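Local coordinates for protein EvdO1 (Micromonospora carbonacea, PDB 4XBZ) that probably catalyses oxidative cyclization in orthosomycin biosynthesis, as a metal-dependent oxygenase of the phytanoyl-CoA dioxygenase family, here with nickel in the metal site, at residues Ala104-Val112 / Trp143-Pro151; Val178-Ala188 / Val229-Ile240. All coordinates share one frame; numbering follows the deposited sequence.

In the fold
Both contacts are largely buried antiparallel strand pairings within one eight-stranded mixed sheet, and their centres lie about 14 Å apart. Contact 2 is the more central, about 6 Å from the centre of the chain against 11 Å for contact 1, and joins strands 179-184 and 235-239. Contact 1 pairs strand 105-109, next to the outermost strand 92-94, with strand 139-147. Strand 256-263 runs between the two pairs, and M146 SD packs 4.2 Å from L185 CD1. Contact 1 combines backbone pairing with a carboxylate at a helix start and an arginine-glutamate salt bridge; contact 2 adds mainly apolar and aromatic side-chain packing to its backbone bonds. Both approach the nickel ion, the H238 side chain to about 5 Å and that of R107 to about 7 Å.

Contact 1 of 2, residues Ala104-Val112 / Trp143-Pro151; sequences APVRIEYVV and WDSMVFKTP
F148 and D144 both place CG between backbone N and carbonyl carbon (chi1 47° and 80°), which turns the F148 ring onto the backbone of strand 105-109 and D144 OD1 to the first residues of the helix that follows. The F148 ring comes against the backbone of P105 and V106: V106 O stands over one face, offset toward the rim, and I108 CD1 reaches CE1 of F148 at 4.0 Å. At the start of helix 111-114, V112 N donates to D144 OD1 at 3.0 Å from above the carboxylate plane. Y110, at the N-cap position, gives its N-H to D144 O, so backbone and side chain of one residue grip this turn.

Strands 105-109 and 143-147 run antiparallel, with 147° between their directions and their axes 4.8 Å apart at closest approach. I108 and M146 form the hydrogen-bonded pair, with both N-to-O distances 3.0 Å; F148 N adds a bond to V106 O. On the face bearing R107, E109 and S145, an extended R107 chain brings its guanidinium over S145, whose OG lies 3.0 Å above the centre of that plane. R107 NE also makes a salt bridge to E109 OE2 at 2.6 Å, which would restrain the guanidinium's rotation. A water donates to E109 OE1 and accepts from D144 N, joining the two segments at that end.

A classic beta bulge at V106 and R107, set opposite V93, joins the pair to strand 92-94. Helix 66-86 covers M146 and F148 through I80, while strand 256-263 flanks 139-147 on its other edge, pairing W143 with E260.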
loop_
_atom_site.group_PDB
_atom_site.type_symbol
_atom_site.label_atom_id
_atom_site.label_comp_id
_atom_site.label_asym_id
_atom_site.label_seq_id
_atom_site.Cartn_x
_atom_site.Cartn_y
_atom_site.Cartn_z
ATOM N N ALA A 104 -26.181 -24.508 -14.352
ATOM C CA ALA A 104 -26.578 -23.305 -13.627
ATOM C C ALA A 104 -25.565 -22.183 -13.841
ATOM O O ALA A 104 -24.424 -22.448 -14.199
ATOM C CB ALA A 104 -26.732 -23.612 -12.168
ATOM N N PRO A 105 -25.991 -20.921 -13.660
ATOM C CA PRO A 105 -25.046 -19.798 -13.706
ATOM C C PRO A 105 -24.390 -19.592 -12.341
ATOM O O PRO A 105 -25.060 -19.784 -11.328
ATOM C CB PRO A 105 -25.932 -18.607 -14.071
ATOM C CG PRO A 105 -27.274 -18.957 -13.441
ATOM C CD PRO A 105 -27.386 -20.465 -13.483
ATOM N N VAL A 106 -23.116 -19.204 -12.316
ATOM C CA VAL A 106 -22.400 -19.036 -11.056
ATOM C C VAL A 106 -21.742 -17.657 -10.949
ATOM O O VAL A 106 -21.316 -17.251 -9.858
ATOM C CB VAL A 106 -21.316 -20.132 -10.864
ATOM C CG1 VAL A 106 -21.969 -21.489 -10.572
ATOM C CG2 VAL A 106 -20.424 -20.222 -12.083
ATOM N N ARG A 107 -21.663 -16.945 -12.074
ATOM C CA ARG A 107 -21.051 -15.623 -12.081
ATOM C C ARG A 107 -21.564 -14.765 -13.221
ATOM O O ARG A 107 -21.656 -15.209 -14.369
ATOM C CB ARG A 107 -19.523 -15.748 -12.156
ATOM C CG ARG A 107 -18.736 -14.439 -12.088
ATOM C CD ARG A 107 -17.236 -14.729 -12.200
ATOM N NE ARG A 107 -16.436 -13.543 -12.524
ATOM C CZ ARG A 107 -15.374 -13.121 -11.827
ATOM N NH1 ARG A 107 -14.981 -13.776 -10.735
ATOM N NH2 ARG A 107 -14.709 -12.028 -12.207
ATOM N N ILE A 108 -21.890 -13.522 -12.893
ATOM C CA ILE A 108 -22.279 -12.525 -13.889
ATOM C C ILE A 108 -21.215 -11.401 -13.944
ATOM O O ILE A 108 -20.870 -10.825 -12.920
ATOM C CB ILE A 108 -23.689 -11.953 -13.569
ATOM C CG1 ILE A 108 -24.735 -13.063 -13.661
ATOM C CG2 ILE A 108 -24.062 -10.823 -14.505
ATOM C CD1 ILE A 108 -25.997 -12.771 -12.916
ATOM N N GLU A 109 -20.690 -11.107 -15.137
ATOM C CA GLU A 109 -19.684 -10.043 -15.293
ATOM C C GLU A 109 -20.295 -8.702 -15.656
ATOM O O GLU A 109 -21.337 -8.639 -16.326
ATOM C CB GLU A 109 -18.653 -10.396 -16.365
ATOM C CG GLU A 109 -17.864 -11.667 -16.108
ATOM C CD GLU A 109 -16.664 -11.480 -15.200
ATOM O OE1 GLU A 109 -16.307 -10.332 -14.850
ATOM O OE2 GLU A 109 -16.072 -12.516 -14.844
ATOM N N TYR A 110 -19.604 -7.641 -15.239
ATOM C CA TYR A 110 -19.951 -6.257 -15.564
ATOM C C TYR A 110 -21.303 -5.909 -14.955
ATOM O O TYR A 110 -22.177 -5.336 -15.612
ATOM C CB TYR A 110 -19.936 -6.027 -17.084
ATOM C CG TYR A 110 -18.703 -6.603 -17.729
ATOM C CD1 TYR A 110 -17.442 -6.088 -17.427
ATOM C CD2 TYR A 110 -18.785 -7.679 -18.605
ATOM C CE1 TYR A 110 -16.291 -6.624 -17.992
ATOM C CE2 TYR A 110 -17.642 -8.226 -19.183
ATOM C CZ TYR A 110 -16.390 -7.692 -18.866
ATOM O OH TYR A 110 -15.242 -8.216 -19.421
ATOM N N VAL A 111 -21.452 -6.261 -13.680
ATOM C CA VAL A 111 -22.681 -6.011 -12.942
ATOM C C VAL A 111 -22.812 -4.532 -12.626
ATOM O O VAL A 111 -23.898 -4.060 -12.306
ATOM C CB VAL A 111 -22.730 -6.817 -11.633
ATOM C CG1 VAL A 111 -22.673 -8.315 -11.926
ATOM C CG2 VAL A 111 -21.580 -6.412 -10.739
ATOM N N VAL A 112 -21.702 -3.803 -12.705
ATOM C CA VAL A 112 -21.732 -2.361 -12.493
ATOM C C VAL A 112 -22.429 -1.667 -13.677
ATOM O O VAL A 112 -23.140 -0.681 -13.512
ATOM C CB VAL A 112 -20.298 -1.800 -12.292
ATOM C CG1 VAL A 112 -20.160 -0.392 -12.866
ATOM C CG2 VAL A 112 -19.900 -1.861 -10.816
ATOM N N TRP A 143 -11.720 -5.765 -12.829
ATOM C CA TRP A 143 -12.811 -6.715 -12.826
ATOM C C TRP A 143 -13.918 -6.251 -11.896
ATOM O O TRP A 143 -13.652 -5.723 -10.809
ATOM C CB TRP A 143 -12.308 -8.114 -12.425
ATOM C CG TRP A 143 -11.646 -8.863 -13.569
ATOM C CD1 TRP A 143 -12.231 -9.806 -14.389
ATOM C CD2 TRP A 143 -10.293 -8.717 -14.038
ATOM N NE1 TRP A 143 -11.323 -10.250 -15.326
ATOM C CE2 TRP A 143 -10.130 -9.600 -15.133
ATOM C CE3 TRP A 143 -9.202 -7.937 -13.634
ATOM C CZ2 TRP A 143 -8.921 -9.722 -15.822
ATOM C CZ3 TRP A 143 -8.000 -8.055 -14.327
ATOM C CH2 TRP A 143 -7.869 -8.940 -15.409
ATOM N N ASP A 144 -15.162 -6.413 -12.341
ATOM C CA ASP A 144 -16.323 -6.225 -11.476
ATOM C C ASP A 144 -17.357 -7.306 -11.817
ATOM O O ASP A 144 -17.672 -7.547 -12.984
ATOM C CB ASP A 144 -16.904 -4.798 -11.601
ATOM C CG ASP A 144 -17.801 -4.601 -12.839
ATOM O OD1 ASP A 144 -18.993 -4.974 -12.772
ATOM O OD2 ASP A 144 -17.329 -4.044 -13.865
ATOM N N SER A 145 -17.871 -7.978 -10.797
ATOM C CA SER A 145 -18.747 -9.123 -11.040
ATOM C C SER A 145 -19.529 -9.512 -9.800
ATOM O O SER A 145 -19.242 -9.040 -8.708
ATOM C CB SER A 145 -17.929 -10.331 -11.521
ATOM O OG SER A 145 -16.957 -10.711 -10.557
ATOM N N MET A 146 -20.515 -10.382 -9.978
ATOM C CA MET A 146 -21.152 -11.009 -8.845
ATOM C C MET A 146 -20.967 -12.507 -8.946
ATOM O O MET A 146 -21.137 -13.096 -10.023
ATOM C CB MET A 146 -22.623 -10.649 -8.763
ATOM C CG MET A 146 -23.268 -11.106 -7.466
ATOM S SD MET A 146 -24.998 -10.623 -7.372
ATOM C CE MET A 146 -25.651 -11.530 -8.763
ATOM N N VAL A 147 -20.585 -13.112 -7.823
ATOM C CA VAL A 147 -20.447 -14.562 -7.722
ATOM C C VAL A 147 -21.453 -15.093 -6.714
ATOM O O VAL A 147 -21.710 -14.467 -5.677
ATOM C CB VAL A 147 -19.022 -14.981 -7.313
ATOM C CG1 VAL A 147 -18.903 -16.503 -7.227
ATOM C CG2 VAL A 147 -17.998 -14.433 -8.300
ATOM N N PHE A 148 -22.024 -16.250 -7.023
ATOM C CA PHE A 148 -23.059 -16.863 -6.189
ATOM C C PHE A 148 -23.024 -18.353 -6.453
ATOM O O PHE A 148 -22.683 -18.777 -7.556
ATOM C CB PHE A 148 -24.434 -16.281 -6.515
ATOM C CG PHE A 148 -24.713 -16.221 -7.991
ATOM C CD1 PHE A 148 -24.218 -15.172 -8.763
ATOM C CD2 PHE A 148 -25.419 -17.237 -8.618
ATOM C CE1 PHE A 148 -24.438 -15.127 -10.137
ATOM C CE2 PHE A 148 -25.644 -17.200 -9.985
ATOM C CZ PHE A 148 -25.150 -16.144 -10.748
ATOM N N LYS A 149 -23.361 -19.171 -5.466
ATOM C CA LYS A 149 -23.337 -20.594 -5.750
ATOM C C LYS A 149 -24.725 -21.191 -5.888
ATOM O O LYS A 149 -25.741 -20.524 -5.686
ATOM C CB LYS A 149 -22.538 -21.341 -4.686
ATOM C CG LYS A 149 -22.810 -20.914 -3.287
ATOM C CD LYS A 149 -21.700 -21.413 -2.367
ATOM C CE LYS A 149 -20.332 -21.045 -2.916
ATOM N NZ LYS A 149 -19.260 -21.238 -1.918
ATOM N N THR A 150 -24.738 -22.463 -6.264
ATOM C CA THR A 150 -25.959 -23.202 -6.530
ATOM C C THR A 150 -26.423 -23.933 -5.269
ATOM O O THR A 150 -25.861 -24.967 -4.911
ATOM C CB THR A 150 -25.746 -24.211 -7.672
ATOM O OG1 THR A 150 -24.593 -25.015 -7.397
ATOM C CG2 THR A 150 -25.502 -23.498 -8.957
ATOM N N PRO A 151 -27.458 -23.401 -4.602
ATOM C CA PRO A 151 -27.898 -23.887 -3.284
ATOM C C PRO A 151 -28.274 -25.382 -3.234
ATOM O O PRO A 151 -28.268 -25.945 -2.150
ATOM C CB PRO A 151 -29.119 -23.005 -2.971
ATOM C CG PRO A 151 -29.551 -22.461 -4.275
ATOM C CD PRO A 151 -28.314 -22.316 -5.104
HETATM O O HOH W 1 -15.004 -7.512 -15.292
#

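Contact 2 of 2, residues Val178-Ala188 / Val229-Ile240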
loop_
_atom_site.group_PDB
_atom_site.type_symbol
_atom_site.label_atom_id
_atom_site.label_comp_id
_atom_site.label_asym_id
_atom_site.label_seq_id
_atom_site.Cartn_x
_atom_site.Cartn_y
_atom_site.Cartn_z
ATOM N N VAL A 178 -2.776 -5.165 -5.533
ATOM C CA VAL A 178 -3.837 -5.700 -6.371
ATOM C C VAL A 178 -4.818 -6.457 -5.483
ATOM O O VAL A 178 -4.480 -7.472 -4.876
ATOM C CB VAL A 178 -3.291 -6.632 -7.470
ATOM C CG1 VAL A 178 -4.428 -7.175 -8.314
ATOM C CG2 VAL A 178 -2.267 -5.886 -8.326
ATOM N N ILE A 179 -6.038 -5.949 -5.403
ATOM C CA ILE A 179 -6.948 -6.335 -4.338
ATOM C C ILE A 179 -8.360 -6.644 -4.854
ATOM O O ILE A 179 -8.929 -5.895 -5.655
ATOM C CB ILE A 179 -7.031 -5.222 -3.267
ATOM C CG1 ILE A 179 -5.637 -4.875 -2.730
ATOM C CG2 ILE A 179 -7.994 -5.620 -2.136
ATOM C CD1 ILE A 179 -5.649 -3.820 -1.642
ATOM N N ASP A 180 -8.891 -7.766 -4.379
ATOM C CA ASP A 180 -10.303 -8.119 -4.491
ATOM C C ASP A 180 -11.117 -7.590 -3.314
ATOM O O ASP A 180 -10.816 -7.905 -2.162
ATOM C CB ASP A 180 -10.462 -9.632 -4.539
ATOM C CG ASP A 180 -10.629 -10.147 -5.926
ATOM O OD1 ASP A 180 -11.235 -9.427 -6.748
ATOM O OD2 ASP A 180 -10.152 -11.265 -6.191
ATOM N N ALA A 181 -12.142 -6.795 -3.591
ATOM C CA ALA A 181 -13.088 -6.419 -2.552
ATOM C C ALA A 181 -14.361 -7.228 -2.741
ATOM O O ALA A 181 -15.034 -7.115 -3.775
ATOM C CB ALA A 181 -13.382 -4.946 -2.589
ATOM N N GLY A 182 -14.672 -8.056 -1.747
ATOM C CA GLY A 182 -15.833 -8.925 -1.794
ATOM C C GLY A 182 -16.897 -8.372 -0.882
ATOM O O GLY A 182 -16.730 -8.363 0.337
ATOM N N ILE A 183 -17.980 -7.879 -1.475
ATOM C CA ILE A 183 -19.087 -7.329 -0.701
ATOM C C ILE A 183 -20.215 -8.368 -0.589
ATOM O O ILE A 183 -20.760 -8.841 -1.589
ATOM C CB ILE A 183 -19.575 -6.035 -1.330
ATOM C CG1 ILE A 183 -18.375 -5.107 -1.505
ATOM C CG2 ILE A 183 -20.648 -5.386 -0.476
ATOM C CD1 ILE A 183 -18.694 -3.774 -2.135
ATOM N N TYR A 184 -20.526 -8.748 0.644
ATOM C CA TYR A 184 -21.400 -9.887 0.892
ATOM C C TYR A 184 -22.876 -9.510 0.973
ATOM O O TYR A 184 -23.280 -8.674 1.792
ATOM C CB TYR A 184 -20.958 -10.599 2.171
ATOM C CG TYR A 184 -19.756 -11.466 1.936
ATOM C CD1 TYR A 184 -18.543 -10.910 1.539
ATOM C CD2 TYR A 184 -19.826 -12.841 2.088
ATOM C CE1 TYR A 184 -17.438 -11.696 1.304
ATOM C CE2 TYR A 184 -18.721 -13.633 1.867
ATOM C CZ TYR A 184 -17.523 -13.051 1.472
ATOM O OH TYR A 184 -16.416 -13.830 1.227
ATOM N N LEU A 185 -23.671 -10.139 0.112
ATOM C CA LEU A 185 -25.106 -9.904 0.074
ATOM C C LEU A 185 -25.809 -10.924 0.968
ATOM O O LEU A 185 -26.892 -10.676 1.495
ATOM C CB LEU A 185 -25.643 -10.006 -1.348
ATOM C CG LEU A 185 -24.962 -9.168 -2.426
ATOM C CD1 LEU A 185 -25.862 -8.992 -3.649
ATOM C CD2 LEU A 185 -24.509 -7.827 -1.876
ATOM N N ASP A 186 -25.186 -12.083 1.118
ATOM C CA ASP A 186 -25.734 -13.121 1.967
ATOM C C ASP A 186 -24.703 -13.475 3.029
ATOM O O ASP A 186 -23.499 -13.277 2.809
ATOM C CB ASP A 186 -26.129 -14.334 1.127
ATOM C CG ASP A 186 -27.075 -13.969 0.014
ATOM O OD1 ASP A 186 -28.069 -13.250 0.278
ATOM O OD2 ASP A 186 -26.812 -14.381 -1.131
ATOM N N PRO A 187 -25.163 -13.964 4.194
ATOM C CA PRO A 187 -24.193 -14.325 5.236
ATOM C C PRO A 187 -23.310 -15.478 4.780
ATOM O O PRO A 187 -23.707 -16.263 3.913
ATOM C CB PRO A 187 -25.069 -14.726 6.428
ATOM C CG PRO A 187 -26.358 -15.133 5.838
ATOM C CD PRO A 187 -26.543 -14.339 4.565
ATOM N N ALA A 188 -22.094 -15.509 5.312
ATOM C CA ALA A 188 -21.149 -16.593 5.101
ATOM C C ALA A 188 -20.713 -17.082 6.478
ATOM O O ALA A 188 -19.673 -16.653 6.985
ATOM C CB ALA A 188 -19.945 -16.133 4.281
ATOM N N VAL A 229 -15.607 -15.127 8.176
ATOM C CA VAL A 229 -16.985 -15.243 8.658
ATOM C C VAL A 229 -17.758 -13.929 8.556
ATOM O O VAL A 229 -17.467 -12.956 9.245
ATOM C CB VAL A 229 -17.033 -15.754 10.119
ATOM C CG1 VAL A 229 -18.484 -15.801 10.623
ATOM C CG2 VAL A 229 -16.387 -17.131 10.218
ATOM N N MET A 230 -18.782 -13.935 7.705
ATOM C CA MET A 230 -19.387 -12.701 7.193
ATOM C C MET A 230 -20.887 -12.528 7.435
ATOM O O MET A 230 -21.681 -13.452 7.207
ATOM C CB MET A 230 -19.148 -12.619 5.680
ATOM C CG MET A 230 -17.726 -12.868 5.310
ATOM S SD MET A 230 -16.742 -11.468 5.822
ATOM C CE MET A 230 -15.143 -12.179 5.773
ATOM N N GLN A 231 -21.261 -11.320 7.851
ATOM C CA GLN A 231 -22.659 -10.901 7.847
ATOM C C GLN A 231 -22.943 -10.123 6.564
ATOM O O GLN A 231 -22.020 -9.568 5.979
ATOM C CB GLN A 231 -22.978 -10.053 9.082
ATOM C CG GLN A 231 -22.915 -10.833 10.389
ATOM C CD GLN A 231 -23.522 -12.210 10.263
ATOM O OE1 GLN A 231 -24.705 -12.363 9.929
ATOM N NE2 GLN A 231 -22.703 -13.235 10.509
ATOM N N PRO A 232 -24.211 -10.098 6.104
ATOM C CA PRO A 232 -24.453 -9.335 4.868
ATOM C C PRO A 232 -24.121 -7.846 5.043
ATOM O O PRO A 232 -24.320 -7.260 6.122
ATOM C CB PRO A 232 -25.947 -9.555 4.596
ATOM C CG PRO A 232 -26.250 -10.899 5.232
ATOM C CD PRO A 232 -25.383 -10.908 6.496
ATOM N N GLY A 233 -23.575 -7.253 3.987
ATOM C CA GLY A 233 -23.106 -5.876 4.050
ATOM C C GLY A 233 -21.699 -5.714 4.595
ATOM O O GLY A 233 -21.182 -4.596 4.673
ATOM N N ASP A 234 -21.089 -6.824 5.007
ATOM C CA ASP A 234 -19.679 -6.824 5.401
ATOM C C ASP A 234 -18.821 -6.932 4.164
ATOM O O ASP A 234 -19.304 -7.339 3.113
ATOM C CB ASP A 234 -19.340 -7.984 6.334
ATOM C CG ASP A 234 -19.822 -7.769 7.736
ATOM O OD1 ASP A 234 -20.174 -6.620 8.091
ATOM O OD2 ASP A 234 -19.827 -8.764 8.490
ATOM N N LEU A 235 -17.537 -6.621 4.325
ATOM C CA LEU A 235 -16.594 -6.549 3.218
ATOM C C LEU A 235 -15.324 -7.353 3.481
ATOM O O LEU A 235 -14.626 -7.134 4.478
ATOM C CB LEU A 235 -16.240 -5.081 2.938
ATOM C CG LEU A 235 -14.976 -4.832 2.108
ATOM C CD1 LEU A 235 -15.152 -5.249 0.660
ATOM C CD2 LEU A 235 -14.510 -3.379 2.223
ATOM N N LEU A 236 -15.029 -8.287 2.590
ATOM C CA LEU A 236 -13.764 -9.004 2.660
ATOM C C LEU A 236 -12.765 -8.464 1.619
ATOM O O LEU A 236 -13.021 -8.468 0.412
ATOM C CB LEU A 236 -13.963 -10.513 2.466
ATOM C CG LEU A 236 -12.671 -11.342 2.579
ATOM C CD1 LEU A 236 -12.149 -11.336 4.001
ATOM C CD2 LEU A 236 -12.847 -12.774 2.077
ATOM N N LEU A 237 -11.634 -7.983 2.121
ATOM C CA LEU A 237 -10.515 -7.544 1.300
ATOM C C LEU A 237 -9.508 -8.672 1.228
ATOM O O LEU A 237 -9.043 -9.158 2.272
ATOM C CB LEU A 237 -9.867 -6.286 1.894
ATOM C CG LEU A 237 -10.834 -5.109 2.062
ATOM C CD1 LEU A 237 -10.272 -4.024 2.968
ATOM C CD2 LEU A 237 -11.222 -4.549 0.693
ATOM N N HIS A 238 -9.169 -9.115 0.020
ATOM C CA HIS A 238 -8.061 -10.050 -0.068
ATOM C C HIS A 238 -7.094 -9.763 -1.211
ATOM O O HIS A 238 -7.456 -9.319 -2.307
ATOM C CB HIS A 238 -8.584 -11.509 -0.101
ATOM C CG HIS A 238 -8.972 -12.035 -1.452
ATOM N ND1 HIS A 238 -10.289 -12.146 -1.851
ATOM C CD2 HIS A 238 -8.234 -12.600 -2.436
ATOM C CE1 HIS A 238 -10.341 -12.705 -3.050
ATOM N NE2 HIS A 238 -9.105 -12.987 -3.429
ATOM N N ASN A 239 -5.830 -9.956 -0.865
ATOM C CA ASN A 239 -4.711 -9.940 -1.778
ATOM C C ASN A 239 -4.852 -11.110 -2.736
ATOM O O ASN A 239 -5.078 -12.237 -2.291
ATOM C CB ASN A 239 -3.419 -10.038 -0.977
ATOM C CG ASN A 239 -2.182 -9.834 -1.810
ATOM O OD1 ASN A 239 -2.133 -10.171 -2.995
ATOM N ND2 ASN A 239 -1.147 -9.302 -1.175
ATOM N N ILE A 240 -4.725 -10.850 -4.036
ATOM C CA ILE A 240 -4.912 -11.899 -5.041
ATOM C C ILE A 240 -3.856 -13.008 -4.922
ATOM O O ILE A 240 -4.041 -14.101 -5.464
ATOM C CB ILE A 240 -4.878 -11.322 -6.481
ATOM C CG1 ILE A 240 -3.597 -10.511 -6.690
ATOM C CG2 ILE A 240 -6.104 -10.440 -6.736
ATOM C CD1 ILE A 240 -2.990 -10.657 -8.036
HETATM O O HOH W 2 -1.899 -7.892 -4.477
#
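Backbone bonds make the frame: D180 pairs with H238 and G182 with L236 through reciprocal hydrogen bonds, the shortest of these four being G182 N to L236 O at 2.7 Å. At the end of strand 179-184, Y184 O accepts from G233 N, which lies in the type II turn Q231-D234, at 2.6 Å and nearly straight (176° at the hydrogen). A188 and M230 form a further reciprocal bridge.

Aromatic contacts occupy two places. M230 has CG anti to its carbonyl carbon (chi1 -49°), which puts CG over one face of the Y184 ring, 3.8 Å from its centroid; the bend at chi2 (-71°) carries SD farther above that face in a Met-aromatic contact. H238 carries D180 CB over its ring, 3.7 Å from the centroid, in a CH-pi contact. With an alanine in place of Y184, M230 CG and SD would probably lose the ring face they cover, and L236 CB its neighbour at CE1.

On the face carrying I179, A181, I183, L235 and L237 the contacts are apolar: A181 CB meets L235 CD1 at 3.7 Å and L237 CD2 at 3.9 Å. Near the turn, past the end of strand 179-184, P187 CD touches P232 CG at 3.5 Å.

H238 NE2 is hydrogen-bonded to D162, a ligand of the nickel ion with H160 and H244, placing H238 in the second shell. Such antiparallel strands beside a His-Asp-His metal site are characteristic of the double-stranded beta-helix of the phytanoyl-CoA dioxygenase family.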